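PDB 6UYH: prolyl-tRNA synthetase from Naegleria fowleri, which probably catalyses the ATP-dependent attachment of proline to its cognate tRNA, as a class II aminoacyl-tRNA synthetase. Local coordinates for residues N230-Q235 against S458-S463. Sequence-based numbering, arbitrary orientation.
Sequences NGRAVQ and SVQSQS
Arg-232 and Gln-460 alone bring the two segments within touching distance, and the one polar pair between them is NH2 of Arg-232 with OE1 of Gln-460, 2.7 Å apart. The separation is short, yet the N-H...O angle of 117° makes this a weak, bent hydrogen bond. OE1 sits at the edge of the guanidinium, near its plane, so the approach is not a stack over the face. The side chains cross at about a right angle, and the remaining contact is slight: CB of Gln-460 comes to 4.0 Å from NH2 of Arg-232. Only 73 Å² is buried in all.

Chain shape accounts for the reach. CG of Arg-232 is anti to the carbonyl carbon (chi1 -64°) and the chain runs extended to NE, while CG of Gln-460 lies between the backbone N and the carbonyl carbon (chi1 72°), with the chain stretched beyond it.

Stronger partners lie just outside: a salt bridge from NE of Arg-232 to OD2 of Asp-464, and hydrogen bonds from its NH1 to O of Thr-470 and from NE2 of Gln-460 to O of Leu-469. The bonds at NE and NH1 restrain the guanidinium, and the bond at NE2 favours the amide orientation that turns OE1 to Arg-232. Ser-461, the N-cap of helix 462-466, holds the backbone N of Asp-464 through OG.

On the core side, Gly-231 and Arg-232 both face Ile-227, a G1 beta bulge at the start of strand 232-243, which leads to Gln-235 of the ATP-analogue pocket. The arrangement is a polar link between the class II core and the C-terminal region characteristic of this type of prolyl-tRNA synthetase.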
# COMPACT_ATOMS: atom_id res chain seq x y z
N ASN A 230 -27.24 17.56 4.22
CA ASN A 230 -27.34 18.71 3.33
C ASN A 230 -27.88 18.34 1.95
O ASN A 230 -27.84 19.17 1.04
CB ASN A 230 -26.00 19.43 3.21
CG ASN A 230 -24.87 18.54 2.73
OD1 ASN A 230 -25.06 17.36 2.46
ND2 ASN A 230 -23.68 19.12 2.60
N GLY A 231 -28.43 17.14 1.79
CA GLY A 231 -29.12 16.78 0.56
C GLY A 231 -28.24 16.74 -0.67
O GLY A 231 -28.65 17.21 -1.75
N ARG A 232 -27.04 16.17 -0.55
CA ARG A 232 -26.06 16.17 -1.62
C ARG A 232 -25.63 14.76 -1.96
O ARG A 232 -25.38 13.94 -1.07
CB ARG A 232 -24.82 16.98 -1.25
CG ARG A 232 -25.13 18.42 -1.05
CD ARG A 232 -23.91 19.29 -0.91
NE ARG A 232 -24.40 20.66 -0.80
CZ ARG A 232 -24.42 21.53 -1.80
NH1 ARG A 232 -23.93 21.20 -2.99
NH2 ARG A 232 -24.91 22.75 -1.58
N ALA A 233 -25.54 14.48 -3.25
CA ALA A 233 -25.01 13.21 -3.71
C ALA A 233 -23.49 13.25 -3.71
O ALA A 233 -22.87 14.32 -3.80
CB ALA A 233 -25.54 12.90 -5.11
N VAL A 234 -22.88 12.07 -3.60
CA VAL A 234 -21.44 11.90 -3.74
C VAL A 234 -21.20 10.78 -4.74
O VAL A 234 -21.69 9.66 -4.56
CB VAL A 234 -20.76 11.58 -2.39
CG1 VAL A 234 -19.28 11.24 -2.61
CG2 VAL A 234 -20.91 12.74 -1.42
N GLN A 235 -20.43 11.08 -5.79
CA GLN A 235 -20.03 10.06 -6.76
C GLN A 235 -19.07 9.10 -6.08
O GLN A 235 -17.93 9.47 -5.75
CB GLN A 235 -19.42 10.74 -7.98
CG GLN A 235 -20.45 11.43 -8.90
CD GLN A 235 -21.17 12.63 -8.25
OE1 GLN A 235 -20.53 13.61 -7.86
NE2 GLN A 235 -22.49 12.55 -8.14
N SER A 458 -31.62 28.60 -6.91
CA SER A 458 -31.23 27.76 -5.78
C SER A 458 -30.93 28.59 -4.55
O SER A 458 -30.59 29.77 -4.62
CB SER A 458 -30.00 26.92 -6.12
OG SER A 458 -28.81 27.70 -6.02
N VAL A 459 -31.02 27.93 -3.40
CA VAL A 459 -30.57 28.46 -2.13
C VAL A 459 -29.80 27.35 -1.42
O VAL A 459 -30.09 26.16 -1.58
CB VAL A 459 -31.77 28.96 -1.29
CG1 VAL A 459 -32.68 27.79 -0.92
CG2 VAL A 459 -31.30 29.70 -0.07
N GLN A 460 -28.78 27.73 -0.66
CA GLN A 460 -28.01 26.74 0.08
C GLN A 460 -27.53 27.34 1.40
O GLN A 460 -27.56 28.55 1.60
CB GLN A 460 -26.82 26.21 -0.74
CG GLN A 460 -25.68 27.20 -0.91
CD GLN A 460 -24.49 26.64 -1.70
OE1 GLN A 460 -24.33 25.42 -1.84
NE2 GLN A 460 -23.66 27.53 -2.23
N SER A 461 -27.09 26.46 2.30
CA SER A 461 -26.70 26.90 3.63
C SER A 461 -25.37 27.65 3.58
O SER A 461 -24.55 27.49 2.68
CB SER A 461 -26.56 25.69 4.56
OG SER A 461 -25.42 24.91 4.20
N GLN A 462 -25.16 28.49 4.60
CA GLN A 462 -23.89 29.19 4.71
C GLN A 462 -22.73 28.21 4.82
O GLN A 462 -21.66 28.43 4.26
CB GLN A 462 -23.92 30.14 5.91
CG GLN A 462 -22.66 30.98 6.04
CD GLN A 462 -22.41 31.84 4.80
OE1 GLN A 462 -23.29 32.60 4.37
NE2 GLN A 462 -21.22 31.71 4.21
N SER A 463 -22.95 27.10 5.54
CA SER A 463 -21.91 26.07 5.67
C SER A 463 -21.55 25.48 4.32
O SER A 463 -20.36 25.28 4.02
CB SER A 463 -22.38 24.97 6.62
OG SER A 463 -21.46 23.88 6.65